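Local coordinates for protein urea carboxylase (Thermus thermophilus, PDB 3OPF) that is of uncertain function but probably binds ATP and has hydrolase activity, carrying two regions that resemble carboxyltransferase subdomains with a cyclophilin-like fold, at residues 224-229 / 282-287; 273-278 / 331-336; 297-302 / 322-327; 391-396 / 474-479. All blocks are in the same frame, centred on the assembly; numbering follows the deposited sequence. Where two conformers were deposited one is given.

Contact 1 (224-229 / 282-287)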
loop_
_atom_site.group_PDB
_atom_site.type_symbol
_atom_site.label_atom_id
_atom_site.label_comp_id
_atom_site.label_asym_id
_atom_site.label_seq_id
_atom_site.Cartn_x
_atom_site.Cartn_y
_atom_site.Cartn_z
ATOM N N LEU A 224 -25.923 0.424 -11.571
ATOM C CA LEU A 224 -25.916 1.842 -11.266
ATOM C C LEU A 224 -25.807 1.993 -9.758
ATOM O O LEU A 224 -26.554 1.349 -9.014
ATOM C CB LEU A 224 -27.212 2.491 -11.768
ATOM C CG LEU A 224 -27.499 3.942 -11.377
ATOM C CD1 LEU A 224 -26.387 4.864 -11.826
ATOM C CD2 LEU A 224 -28.837 4.384 -11.967
ATOM N N VAL A 225 -24.872 2.827 -9.310
ATOM C CA VAL A 225 -24.728 3.138 -7.887
ATOM C C VAL A 225 -25.750 4.207 -7.511
ATOM O O VAL A 225 -25.610 5.368 -7.897
ATOM C CB VAL A 225 -23.308 3.641 -7.546
ATOM C CG1 VAL A 225 -23.185 3.948 -6.047
ATOM C CG2 VAL A 225 -22.268 2.623 -7.975
ATOM N N GLU A 226 -26.787 3.813 -6.774
ATOM C CA GLU A 226 -27.802 4.767 -6.328
ATOM C C GLU A 226 -27.232 5.603 -5.188
ATOM O O GLU A 226 -27.441 6.814 -5.127
ATOM C CB GLU A 226 -29.080 4.051 -5.871
ATOM C CG GLU A 226 -29.753 3.165 -6.931
ATOM C CD GLU A 226 -30.496 3.941 -8.017
ATOM O OE1 GLU A 226 -30.422 5.187 -8.051
ATOM O OE2 GLU A 226 -31.151 3.289 -8.856
ATOM N N GLU A 227 -26.489 4.948 -4.305
ATOM C CA GLU A 227 -25.964 5.587 -3.116
ATOM C C GLU A 227 -24.747 4.800 -2.637
ATOM O O GLU A 227 -24.825 3.590 -2.474
ATOM C CB GLU A 227 -27.046 5.620 -2.036
ATOM C CG GLU A 227 -26.589 6.034 -0.641
ATOM C CD GLU A 227 -27.702 5.909 0.392
ATOM O OE1 GLU A 227 -28.848 6.317 0.101
ATOM O OE2 GLU A 227 -27.430 5.397 1.496
ATOM N N PRO A 228 -23.620 5.490 -2.414
ATOM C CA PRO A 228 -22.415 4.809 -1.966
ATOM C C PRO A 228 -22.461 4.405 -0.492
ATOM O O PRO A 228 -23.189 4.998 0.295
ATOM C CB PRO A 228 -21.326 5.864 -2.188
ATOM C CG PRO A 228 -22.026 7.149 -2.049
ATOM C CD PRO A 228 -23.381 6.927 -2.648
ATOM N N GLY A 229 -21.689 3.385 -0.144
ATOM C CA GLY A 229 -21.383 3.079 1.245
ATOM C C GLY A 229 -20.266 3.968 1.762
ATOM O O GLY A 229 -19.919 4.981 1.150
ATOM N N VAL A 282 -26.027 1.132 -2.306
ATOM C CA VAL A 282 -27.338 0.795 -2.841
ATOM C C VAL A 282 -27.155 0.739 -4.357
ATOM O O VAL A 282 -26.761 1.735 -4.975
ATOM C CB VAL A 282 -28.377 1.878 -2.483
ATOM C CG1 VAL A 282 -29.739 1.538 -3.054
ATOM C CG2 VAL A 282 -28.464 2.066 -0.962
ATOM N N LEU A 283 -27.419 -0.426 -4.944
ATOM C CA LEU A 283 -27.125 -0.682 -6.357
ATOM C C LEU A 283 -28.352 -1.177 -7.113
ATOM O O LEU A 283 -29.112 -1.987 -6.601
ATOM C CB LEU A 283 -26.024 -1.728 -6.478
ATOM C CG LEU A 283 -24.739 -1.438 -5.710
ATOM C CD1 LEU A 283 -23.835 -2.670 -5.704
ATOM C CD2 LEU A 283 -24.031 -0.228 -6.309
ATOM N N THR A 284 -28.523 -0.698 -8.339
ATOM C CA THR A 284 -29.610 -1.140 -9.197
ATOM C C THR A 284 -29.056 -1.815 -10.451
ATOM O O THR A 284 -28.157 -1.284 -11.096
ATOM C CB THR A 284 -30.488 0.045 -9.589
ATOM O OG1 THR A 284 -31.095 0.579 -8.403
ATOM C CG2 THR A 284 -31.576 -0.382 -10.579
ATOM N N ALA A 285 -29.585 -2.990 -10.780
ATOM C CA ALA A 285 -29.127 -3.738 -11.954
ATOM C C ALA A 285 -29.686 -3.110 -13.234
ATOM O O ALA A 285 -30.856 -2.734 -13.291
ATOM C CB ALA A 285 -29.539 -5.189 -11.857
ATOM N N LEU A 286 -28.829 -2.991 -14.239
ATOM C CA LEU A 286 -29.187 -2.410 -15.542
ATOM C C LEU A 286 -29.443 -3.494 -16.588
ATOM O O LEU A 286 -29.899 -3.203 -17.694
ATOM C CB LEU A 286 -28.059 -1.501 -16.016
ATOM C CG LEU A 286 -27.743 -0.304 -15.119
ATOM C CD1 LEU A 286 -26.469 0.386 -15.602
ATOM C CD2 LEU A 286 -28.935 0.666 -15.094
ATOM N N ARG A 287 -29.120 -4.736 -16.229
ATOM C CA ARG A 287 -29.438 -5.923 -17.015
ATOM C C ARG A 287 -29.592 -7.073 -16.025
ATOM O O ARG A 287 -29.248 -6.917 -14.846
ATOM C CB ARG A 287 -28.316 -6.224 -18.012
ATOM C CG ARG A 287 -26.968 -6.586 -17.369
ATOM C CD ARG A 287 -25.977 -7.062 -18.420
ATOM N NE ARG A 287 -25.566 -5.962 -19.288
ATOM C CZ ARG A 287 -25.409 -6.034 -20.610
ATOM N NH1 ARG A 287 -25.635 -7.164 -21.280
ATOM N NH2 ARG A 287 -25.034 -4.949 -21.273
#
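E226 and E227 both face V282 across an antiparallel pair of strands, a classic beta bulge at the point where the chain leaving strand 221-225 turns a corner. Both glutamate amides are bound by V282 O. The shorter bond comes from E226 N at 2.7 Å, bent to 139° at the hydrogen, while E227 N gives a longer, straighter one at 3.3 Å. The bridge then closes with V282 N donating to E227 O. Ahead of the bulge the register is regular: L224 and T284 form a hydrogen-bonded pair, with L224 N 2.9 Å from T284 O. V225 and L283 are a non-hydrogen-bonded pair whose side chains run alongside each other on the buried face, V225 CG2 meeting L283 CD2 at 3.7 Å; W315 of strand 311-315 also packs on L283. The face carrying L224, V282 and T284 is more open to solvent. There V282 CG1 lies against E226 CB, and CG2 against E227 CB, while the carboxylate of E227 turns to a salt bridge with K279. The E226 chain bends at chi2 (-75°), which swings its carboxylate back over the neighbouring strand. T284 OG1, itself also hydrogen-bonded to T320, donates to E226 OE2 at 2.7 Å, using the anti lone pair of that oxygen.

Contact 2 (273-278 / 331-336)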
loop_
_atom_site.group_PDB
_atom_site.type_symbol
_atom_site.label_atom_id
_atom_site.label_comp_id
_atom_site.label_asym_id
_atom_site.label_seq_id
_atom_site.Cartn_x
_atom_site.Cartn_y
_atom_site.Cartn_z
ATOM N N LEU A 273 -14.007 -7.064 -8.485
ATOM C CA LEU A 273 -15.273 -7.110 -7.766
ATOM C C LEU A 273 -15.324 -5.955 -6.762
ATOM O O LEU A 273 -14.319 -5.248 -6.557
ATOM C CB LEU A 273 -15.468 -8.473 -7.074
ATOM C CG LEU A 273 -14.473 -8.941 -6.001
ATOM C CD1 LEU A 273 -14.280 -7.898 -4.931
ATOM C CD2 LEU A 273 -14.968 -10.255 -5.374
ATOM N N LEU A 274 -16.491 -5.767 -6.158
ATOM C CA LEU A 274 -16.717 -4.676 -5.214
ATOM C C LEU A 274 -16.417 -5.106 -3.780
ATOM O O LEU A 274 -16.926 -6.124 -3.317
ATOM C CB LEU A 274 -18.165 -4.198 -5.320
ATOM C CG LEU A 274 -18.489 -2.845 -4.692
ATOM C CD1 LEU A 274 -17.573 -1.775 -5.249
ATOM C CD2 LEU A 274 -19.957 -2.488 -4.916
ATOM N N GLU A 275 -15.589 -4.325 -3.090
ATOM C CA GLU A 275 -15.404 -4.460 -1.643
ATOM C C GLU A 275 -16.094 -3.274 -0.969
ATOM O O GLU A 275 -15.960 -2.136 -1.427
ATOM C CB GLU A 275 -13.921 -4.471 -1.272
ATOM C CG GLU A 275 -13.666 -4.514 0.231
ATOM C CD GLU A 275 -12.213 -4.300 0.585
ATOM O OE1 GLU A 275 -11.864 -3.159 0.949
ATOM O OE2 GLU A 275 -11.415 -5.264 0.503
ATOM N N PHE A 276 -16.828 -3.544 0.108
ATOM C CA PHE A 276 -17.449 -2.494 0.928
ATOM C C PHE A 276 -17.350 -2.826 2.405
ATOM O O PHE A 276 -17.213 -3.993 2.775
ATOM C CB PHE A 276 -18.914 -2.270 0.535
ATOM C CG PHE A 276 -19.714 -3.530 0.421
ATOM C CD1 PHE A 276 -20.439 -4.016 1.502
ATOM C CD2 PHE A 276 -19.741 -4.242 -0.777
ATOM C CE1 PHE A 276 -21.182 -5.181 1.394
ATOM C CE2 PHE A 276 -20.476 -5.410 -0.891
ATOM C CZ PHE A 276 -21.194 -5.882 0.193
ATOM N N ALA A 277 -17.431 -1.802 3.251
ATOM C CA ALA A 277 -17.302 -2.011 4.695
ATOM C C ALA A 277 -18.122 -1.017 5.520
ATOM O O ALA A 277 -18.278 0.150 5.139
ATOM C CB ALA A 277 -15.837 -1.969 5.105
ATOM N N TYR A 278 -18.660 -1.520 6.632
ATOM C CA TYR A 278 -19.478 -0.763 7.604
ATOM C C TYR A 278 -20.872 -0.405 7.079
ATOM O O TYR A 278 -21.884 -0.864 7.618
ATOM C CB TYR A 278 -18.736 0.477 8.122
ATOM C CG TYR A 278 -17.462 0.140 8.846
ATOM C CD1 TYR A 278 -16.243 0.146 8.179
ATOM C CD2 TYR A 278 -17.474 -0.214 10.197
ATOM C CE1 TYR A 278 -15.066 -0.174 8.831
ATOM C CE2 TYR A 278 -16.294 -0.537 10.862
ATOM C CZ TYR A 278 -15.094 -0.512 10.173
ATOM O OH TYR A 278 -13.917 -0.834 10.812
ATOM N N ARG A 331 -16.728 -6.245 6.580
ATOM C CA ARG A 331 -16.290 -6.118 5.194
ATOM C C ARG A 331 -16.878 -7.213 4.305
ATOM O O ARG A 331 -16.654 -8.415 4.531
ATOM C CB ARG A 331 -14.759 -6.141 5.139
ATOM C CG ARG A 331 -14.151 -5.587 3.858
ATOM C CD ARG A 331 -12.624 -5.439 3.990
ATOM N NE ARG A 331 -12.298 -4.659 5.177
ATOM C CZ ARG A 331 -12.230 -3.332 5.224
ATOM N NH1 ARG A 331 -12.403 -2.596 4.131
ATOM N NH2 ARG A 331 -11.970 -2.737 6.381
ATOM N N GLY A 332 -17.614 -6.779 3.290
ATOM C CA GLY A 332 -18.273 -7.672 2.342
ATOM C C GLY A 332 -17.782 -7.484 0.918
ATOM O O GLY A 332 -17.127 -6.486 0.602
ATOM N N TYR A 333 -18.121 -8.455 0.068
ATOM C CA TYR A 333 -17.689 -8.514 -1.329
ATOM C C TYR A 333 -18.867 -8.876 -2.243
ATOM O O TYR A 333 -19.615 -9.813 -1.959
ATOM C CB TYR A 333 -16.560 -9.527 -1.470
ATOM C CG TYR A 333 -15.325 -9.100 -0.710
ATOM C CD1 TYR A 333 -15.113 -9.504 0.599
ATOM C CD2 TYR A 333 -14.384 -8.256 -1.292
ATOM C CE1 TYR A 333 -13.990 -9.088 1.310
ATOM C CE2 TYR A 333 -13.254 -7.851 -0.600
ATOM C CZ TYR A 333 -13.060 -8.259 0.701
ATOM O OH TYR A 333 -11.932 -7.833 1.372
ATOM N N LEU A 334 -19.053 -8.094 -3.299
ATOM C CA LEU A 334 -20.044 -8.380 -4.328
ATOM C C LEU A 334 -19.318 -8.683 -5.640
ATOM O O LEU A 334 -18.641 -7.811 -6.200
ATOM C CB LEU A 334 -20.993 -7.201 -4.504
ATOM C CG LEU A 334 -22.148 -7.403 -5.490
ATOM C CD1 LEU A 334 -23.134 -8.428 -4.950
ATOM C CD2 LEU A 334 -22.839 -6.087 -5.764
ATOM N N ALA A 335 -19.432 -9.925 -6.106
ATOM C CA ALA A 335 -18.917 -10.318 -7.422
ATOM C C ALA A 335 -20.072 -10.416 -8.416
ATOM O O ALA A 335 -21.208 -10.672 -8.021
ATOM C CB ALA A 335 -18.194 -11.646 -7.328
ATOM N N VAL A 336 -19.787 -10.206 -9.697
ATOM C CA VAL A 336 -20.768 -10.453 -10.758
ATOM C C VAL A 336 -20.203 -11.378 -11.831
ATOM O O VAL A 336 -19.015 -11.308 -12.164
ATOM C CB VAL A 336 -21.311 -9.139 -11.385
ATOM C CG1 VAL A 336 -22.025 -8.323 -10.329
ATOM C CG2 VAL A 336 -20.196 -8.331 -12.046
#
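Two neighbouring strands of a five-stranded antiparallel sheet, 273-277 and 331-336, pair here in unbroken register and are buried along their length. L274 with L334 and F276 with G332 are the hydrogen-bonded pairs; F276 N reaches G332 O at 3.0 Å and nearly straight, 171° at the hydrogen. The F276 ring folds back across the partner strand because its CG sits between the backbone N and the carbonyl carbon (chi1 48°). One ring face thereby covers G332, whose CA makes a CH-pi contact 4.2 Å from the ring centroid, leaving little room for a CB at G332 beside F276 CE1. F276 CE2 also meets L334 CB, and other parts of the ring meet F323 and, edge-to-face, F298, so this face packs against a second sheet. On the other face, E275 stretches out beside Y333, with E275 CB and CG against Y333 CE2. Y333 OH donates to E275 OE2 at 2.8 Å, on the anti side and 34° out of the carboxylate plane, and is also bound to D254 N. R331 NH1 approaches E275 OE1 from above the carboxylate plane in a long salt bridge of 3.3 Å, while R331 NE is held by G481 O and E275 OE1 by R420. A277 CB lies over one face of the R331 guanidinium, 3.6 Å from NH1. L273 CD1 touches the edge of the Y333 ring at CD2, 3.7 Å away.

Contact 3 (297-302 / 322-327)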
loop_
_atom_site.group_PDB
_atom_site.type_symbol
_atom_site.label_atom_id
_atom_site.label_comp_id
_atom_site.label_asym_id
_atom_site.label_seq_id
_atom_site.Cartn_x
_atom_site.Cartn_y
_atom_site.Cartn_z
ATOM N N GLY A 297 -20.342 -9.035 8.092
ATOM C CA GLY A 297 -20.837 -7.713 8.444
ATOM C C GLY A 297 -22.188 -7.321 7.862
ATOM O O GLY A 297 -22.750 -6.306 8.274
ATOM N N PHE A 298 -22.721 -8.101 6.921
ATOM C CA PHE A 298 -24.014 -7.775 6.306
ATOM C C PHE A 298 -24.871 -8.995 5.954
ATOM O O PHE A 298 -24.396 -10.128 5.937
ATOM C CB PHE A 298 -23.817 -6.988 5.012
ATOM C CG PHE A 298 -22.937 -5.775 5.136
ATOM C CD1 PHE A 298 -23.491 -4.517 5.352
ATOM C CD2 PHE A 298 -21.557 -5.882 4.988
ATOM C CE1 PHE A 298 -22.686 -3.391 5.442
ATOM C CE2 PHE A 298 -20.745 -4.761 5.077
ATOM C CZ PHE A 298 -21.312 -3.510 5.303
ATOM N N VAL A 299 -26.143 -8.732 5.673
ATOM C CA VAL A 299 -26.992 -9.637 4.905
ATOM C C VAL A 299 -27.440 -8.851 3.671
ATOM O O VAL A 299 -27.743 -7.662 3.765
ATOM C CB VAL A 299 -28.215 -10.153 5.723
ATOM C CG1 VAL A 299 -29.106 -9.013 6.176
ATOM C CG2 VAL A 299 -29.020 -11.150 4.910
ATOM N N ALA A 300 -27.449 -9.491 2.510
ATOM C CA ALA A 300 -27.876 -8.799 1.292
ATOM C C ALA A 300 -29.400 -8.779 1.234
ATOM O O ALA A 300 -30.057 -9.721 1.674
ATOM C CB ALA A 300 -27.281 -9.456 0.049
ATOM N N LEU A 301 -29.952 -7.689 0.714
ATOM C CA LEU A 301 -31.399 -7.515 0.614
ATOM C C LEU A 301 -31.794 -7.277 -0.831
ATOM O O LEU A 301 -31.368 -6.292 -1.438
ATOM C CB LEU A 301 -31.857 -6.311 1.439
ATOM C CG LEU A 301 -32.326 -6.546 2.865
ATOM C CD1 LEU A 301 -32.474 -5.208 3.564
ATOM C CD2 LEU A 301 -33.647 -7.321 2.864
ATOM N N LEU A 302 -32.631 -8.161 -1.362
ATOM C CA LEU A 302 -33.090 -8.076 -2.745
ATOM C C LEU A 302 -34.559 -8.490 -2.834
ATOM O O LEU A 302 -34.922 -9.586 -2.403
ATOM C CB LEU A 302 -32.239 -8.991 -3.631
ATOM C CG LEU A 302 -32.598 -8.993 -5.117
ATOM C CD1 LEU A 302 -32.359 -7.618 -5.712
ATOM C CD2 LEU A 302 -31.798 -10.051 -5.860
ATOM N N ARG A 322 -29.437 -4.049 -1.756
ATOM C CA ARG A 322 -28.902 -3.335 -0.595
ATOM C C ARG A 322 -28.234 -4.328 0.349
ATOM O O ARG A 322 -28.330 -5.537 0.152
ATOM C CB ARG A 322 -30.009 -2.591 0.157
ATOM C CG ARG A 322 -30.738 -1.543 -0.657
ATOM C CD ARG A 322 -31.908 -0.953 0.119
ATOM N NE ARG A 322 -32.555 0.140 -0.617
ATOM C CZ ARG A 322 -33.484 -0.010 -1.562
ATOM N NH1 ARG A 322 -33.908 -1.218 -1.924
ATOM N NH2 ARG A 322 -33.995 1.064 -2.159
ATOM N N PHE A 323 -27.561 -3.801 1.372
ATOM C CA PHE A 323 -26.842 -4.605 2.356
ATOM C C PHE A 323 -27.188 -4.112 3.759
ATOM O O PHE A 323 -26.926 -2.958 4.097
ATOM C CB PHE A 323 -25.335 -4.523 2.095
ATOM C CG PHE A 323 -24.937 -5.030 0.733
ATOM C CD1 PHE A 323 -24.671 -6.372 0.528
ATOM C CD2 PHE A 323 -24.870 -4.163 -0.352
ATOM C CE1 PHE A 323 -24.331 -6.844 -0.733
ATOM C CE2 PHE A 323 -24.518 -4.626 -1.615
ATOM C CZ PHE A 323 -24.251 -5.970 -1.801
ATOM N N ARG A 324 -27.820 -4.975 4.556
ATOM C CA ARG A 324 -28.218 -4.635 5.912
ATOM C C ARG A 324 -27.118 -5.045 6.886
ATOM O O ARG A 324 -26.756 -6.228 6.958
ATOM C CB ARG A 324 -29.518 -5.341 6.282
ATOM C CG ARG A 324 -30.000 -5.063 7.702
ATOM C CD ARG A 324 -31.297 -5.807 7.981
ATOM N NE ARG A 324 -32.387 -5.315 7.138
ATOM C CZ ARG A 324 -33.447 -6.027 6.759
ATOM N NH1 ARG A 324 -33.588 -7.298 7.128
ATOM N NH2 ARG A 324 -34.378 -5.464 5.994
ATOM N N PRO A 325 -26.581 -4.076 7.645
ATOM C CA PRO A 325 -25.524 -4.443 8.592
ATOM C C PRO A 325 -25.961 -5.527 9.581
ATOM O O PRO A 325 -27.079 -5.494 10.086
ATOM C CB PRO A 325 -25.214 -3.127 9.305
ATOM C CG PRO A 325 -25.600 -2.066 8.321
ATOM C CD PRO A 325 -26.774 -2.614 7.559
ATOM N N ARG A 326 -25.082 -6.494 9.818
ATOM C CA ARG A 326 -25.375 -7.629 10.693
ATOM C C ARG A 326 -24.047 -8.256 11.113
ATOM O O ARG A 326 -23.368 -8.882 10.300
ATOM C CB ARG A 326 -26.243 -8.654 9.954
ATOM C CG ARG A 326 -26.787 -9.810 10.811
ATOM C CD ARG A 326 -28.187 -9.527 11.348
ATOM N NE ARG A 326 -29.182 -9.378 10.280
ATOM C CZ ARG A 326 -30.446 -8.990 10.464
ATOM N NH1 ARG A 326 -30.900 -8.700 11.680
ATOM N NH2 ARG A 326 -31.264 -8.881 9.422
ATOM N N GLY A 327 -23.673 -8.073 12.375
ATOM C CA GLY A 327 -22.397 -8.578 12.886
ATOM C C GLY A 327 -22.362 -10.099 12.936
ATOM O O GLY A 327 -23.396 -10.747 12.764
HETATM O O HOH W 1 -23.675 -11.441 7.996
HETATM O O HOH W 2 -33.299 -4.161 -1.621
#
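V299 pairs with R324, and L301 with R322, through backbone hydrogen bonds that join strands 298-302 and 320-325 into an antiparallel ladder. V299 N and O bond R324 O and N, with R324 N to V299 O at 2.8 Å; further along, R326 N adds a bond to G297 O from above its carbonyl plane. Water also bridges L301 O and R322 NH1.

The apolar contacts split between the faces. On the buried one, F298 and F323 cross at about a right angle, F298 CD1 touching F323 CB at 3.7 Å, and A300 CB meets F323 CE1 at 4.0 Å. On the other, V299 CG1 lies alongside R324 CB at 3.7 Å.

Among the charged groups, R324 bends at chi3 (-65°) and brings its guanidinium flat over L301, whose CD1 sits unusually close to R324 NH2, at 3.1 Å. An alanine here would take away CG and both methyls of L301, and the R324 guanidinium would probably lose the apolar cover on that face, keeping mainly E306 to fix it. R324 NH1 is salt-bridged to E306 of strand 305-307, which borders strand 298-302 on its other side, while F298 and F323 face F276 and F293 of the opposing sheet.

Contact 4 (391-396 / 474-479)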
loop_
_atom_site.group_PDB
_atom_site.type_symbol
_atom_site.label_atom_id
_atom_site.label_comp_id
_atom_site.label_asym_id
_atom_site.label_seq_id
_atom_site.Cartn_x
_atom_site.Cartn_y
_atom_site.Cartn_z
ATOM N N ARG A 391 -7.808 -14.491 17.597
ATOM C CA ARG A 391 -6.575 -15.113 18.056
ATOM C C ARG A 391 -5.602 -15.036 16.888
ATOM O O ARG A 391 -5.841 -15.634 15.845
ATOM C CB ARG A 391 -6.808 -16.575 18.452
ATOM C CG ARG A 391 -8.108 -16.825 19.199
ATOM C CD ARG A 391 -7.993 -16.480 20.665
ATOM N NE ARG A 391 -7.190 -17.462 21.389
ATOM C CZ ARG A 391 -6.936 -17.417 22.693
ATOM N NH1 ARG A 391 -7.423 -16.433 23.446
ATOM N NH2 ARG A 391 -6.192 -18.366 23.252
ATOM N N LEU A 392 -4.528 -14.273 17.050
ATOM C CA LEU A 392 -3.566 -14.060 15.974
ATOM C C LEU A 392 -2.249 -14.716 16.342
ATOM O O LEU A 392 -1.657 -14.394 17.368
ATOM C CB LEU A 392 -3.355 -12.563 15.743
ATOM C CG LEU A 392 -4.604 -11.735 15.417
ATOM C CD1 LEU A 392 -4.265 -10.255 15.394
ATOM C CD2 LEU A 392 -5.196 -12.157 14.084
ATOM N N ARG A 393 -1.802 -15.651 15.512
ATOM C CA ARG A 393 -0.495 -16.264 15.693
ATOM C C ARG A 393 0.593 -15.305 15.208
ATOM O O ARG A 393 0.428 -14.627 14.182
ATOM C CB ARG A 393 -0.416 -17.604 14.958
ATOM C CG ARG A 393 -1.276 -18.699 15.589
ATOM C CD ARG A 393 -1.507 -19.866 14.638
ATOM N NE ARG A 393 -2.462 -19.532 13.574
ATOM C CZ ARG A 393 -2.897 -20.392 12.656
ATOM N NH1 ARG A 393 -2.476 -21.654 12.652
ATOM N NH2 ARG A 393 -3.764 -19.998 11.736
ATOM N N LEU A 394 1.690 -15.241 15.961
ATOM C CA LEU A 394 2.815 -14.364 15.649
ATOM C C LEU A 394 4.032 -15.143 15.194
ATOM O O LEU A 394 4.317 -16.230 15.695
ATOM C CB LEU A 394 3.212 -13.541 16.873
ATOM C CG LEU A 394 2.308 -12.375 17.275
ATOM C CD1 LEU A 394 2.939 -11.651 18.454
ATOM C CD2 LEU A 394 2.045 -11.411 16.103
ATOM N N LEU A 395 4.757 -14.558 14.250
ATOM C CA LEU A 395 6.040 -15.079 13.810
ATOM C C LEU A 395 7.088 -14.007 14.109
ATOM O O LEU A 395 6.749 -12.819 14.171
ATOM C CB LEU A 395 6.001 -15.385 12.313
ATOM C CG LEU A 395 4.917 -16.362 11.838
ATOM C CD1 LEU A 395 4.801 -16.355 10.319
ATOM C CD2 LEU A 395 5.211 -17.760 12.340
ATOM N N PRO A 396 8.355 -14.415 14.318
ATOM C CA PRO A 396 9.450 -13.454 14.462
ATOM C C PRO A 396 9.525 -12.462 13.301
ATOM O O PRO A 396 9.394 -12.856 12.143
ATOM C CB PRO A 396 10.696 -14.347 14.486
ATOM C CG PRO A 396 10.225 -15.624 15.071
ATOM C CD PRO A 396 8.792 -15.792 14.621
ATOM N N PRO A 474 0.511 -15.434 8.180
ATOM C CA PRO A 474 -0.275 -15.137 6.965
ATOM C C PRO A 474 -1.659 -15.793 6.965
ATOM O O PRO A 474 -2.593 -15.249 6.389
ATOM C CB PRO A 474 0.601 -15.676 5.825
ATOM C CG PRO A 474 1.602 -16.591 6.484
ATOM C CD PRO A 474 1.816 -16.043 7.857
ATOM N N ARG A 475 -1.784 -16.942 7.627
ATOM C CA ARG A 475 -3.076 -17.622 7.772
ATOM C C ARG A 475 -4.122 -16.839 8.597
ATOM O O ARG A 475 -5.316 -17.107 8.482
ATOM C CB ARG A 475 -2.868 -19.001 8.408
ATOM C CG ARG A 475 -2.114 -19.985 7.531
ATOM C CD ARG A 475 -1.775 -21.264 8.296
ATOM N NE ARG A 475 -0.782 -21.028 9.344
ATOM C CZ ARG A 475 -0.280 -21.965 10.144
ATOM N NH1 ARG A 475 -0.672 -23.232 10.035
ATOM N NH2 ARG A 475 0.622 -21.635 11.068
ATOM N N ASP A 476 -3.685 -15.901 9.435
ATOM C CA ASP A 476 -4.615 -15.104 10.259
ATOM C C ASP A 476 -4.865 -13.684 9.732
ATOM O O ASP A 476 -5.629 -12.924 10.327
ATOM C CB ASP A 476 -4.100 -15.040 11.692
ATOM C CG ASP A 476 -4.006 -16.416 12.333
ATOM O OD1 ASP A 476 -4.813 -17.295 11.971
ATOM O OD2 ASP A 476 -3.134 -16.617 13.204
ATOM N N LEU A 477 -4.221 -13.328 8.627
ATOM C CA LEU A 477 -4.357 -11.985 8.047
ATOM C C LEU A 477 -5.791 -11.607 7.691
ATOM O O LEU A 477 -6.200 -10.461 7.892
ATOM C CB LEU A 477 -3.471 -11.836 6.805
ATOM C CG LEU A 477 -2.216 -10.989 6.996
ATOM C CD1 LEU A 477 -1.199 -11.281 5.903
ATOM C CD2 LEU A 477 -2.602 -9.518 6.999
ATOM N N TRP A 478 -6.553 -12.563 7.172
ATOM C CA TRP A 478 -7.955 -12.322 6.802
ATOM C C TRP A 478 -8.789 -11.750 7.961
ATOM O O TRP A 478 -9.677 -10.925 7.731
ATOM C CB TRP A 478 -8.597 -13.601 6.255
ATOM C CG TRP A 478 -8.866 -14.618 7.304
ATOM C CD1 TRP A 478 -7.954 -15.432 7.913
ATOM C CD2 TRP A 478 -10.131 -14.920 7.890
ATOM N NE1 TRP A 478 -8.578 -16.228 8.846
ATOM C CE2 TRP A 478 -9.916 -15.933 8.851
ATOM C CE3 TRP A 478 -11.427 -14.433 7.700
ATOM C CZ2 TRP A 478 -10.951 -16.466 9.617
ATOM C CZ3 TRP A 478 -12.454 -14.967 8.459
ATOM C CH2 TRP A 478 -12.212 -15.971 9.402
ATOM N N LEU A 479 -8.509 -12.185 9.194
ATOM C CA LEU A 479 -9.242 -11.695 10.375
ATOM C C LEU A 479 -9.119 -10.176 10.535
ATOM O O LEU A 479 -10.079 -9.500 10.909
ATOM C CB LEU A 479 -8.750 -12.382 11.656
ATOM C CG LEU A 479 -9.093 -13.860 11.834
ATOM C CD1 LEU A 479 -8.257 -14.466 12.973
ATOM C CD2 LEU A 479 -10.589 -14.058 12.095
HETATM O O HOH W 3 -5.665 -17.867 14.698
#
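R393 leaves strand 390-396 toward D476, in the turn leading into helix 477-480, and its CB already lies 3.4 Å from D476 OD2. CG and CD run on past that oxygen until NE donates to it at 3.0 Å. A bend at chi3 (-74°) sets the guanidinium side-on to the carboxylate, with NH2 bonding D476 OD1 at 2.9 Å, nearly straight at 172°. The backbone amide of R393 also reaches D476 OD2, at 2.8 Å and from the face of the carboxylate opposite to NE. At the tip, NH1 stands over the centre of the R475 guanidinium, 3.3 Å from CZ; the two groups stack with planes 25° apart, and R475 is itself salt-bridged to D473. Beside the salt bridge, L392 CD2 packs on D476 CB and L479 CD1. A methionine here instead of the arginine would probably leave the buried D476 carboxylate without its countercharge, held from this strand by the backbone amide. Two aspartates beside two stacked arginines probably offset much of the like-charge repulsion.

Contacts 1, 2 and 3 gather where two antiparallel sheets pack against each other, their centres 11 to 15 Å apart. Contacts 1 and 3 belong to the same six-stranded sheet, where strands 282-285 and 320-325 are neighbours; contact 2 belongs to the facing five-stranded sheet. L283 packs on L274 and L334 between the sheets, and F276 meets F298 and F323. Along the chain contact 3 is nested within the loop closed by contact 2, whereas the segments of contacts 1 and 2 alternate, so the two sheets are interwoven in sequence. Contact 4 comes last, joining strand 390-396 of another sheet to the turn before helix 477-480, its centre about 22 Å from that of contact 2 without touching it.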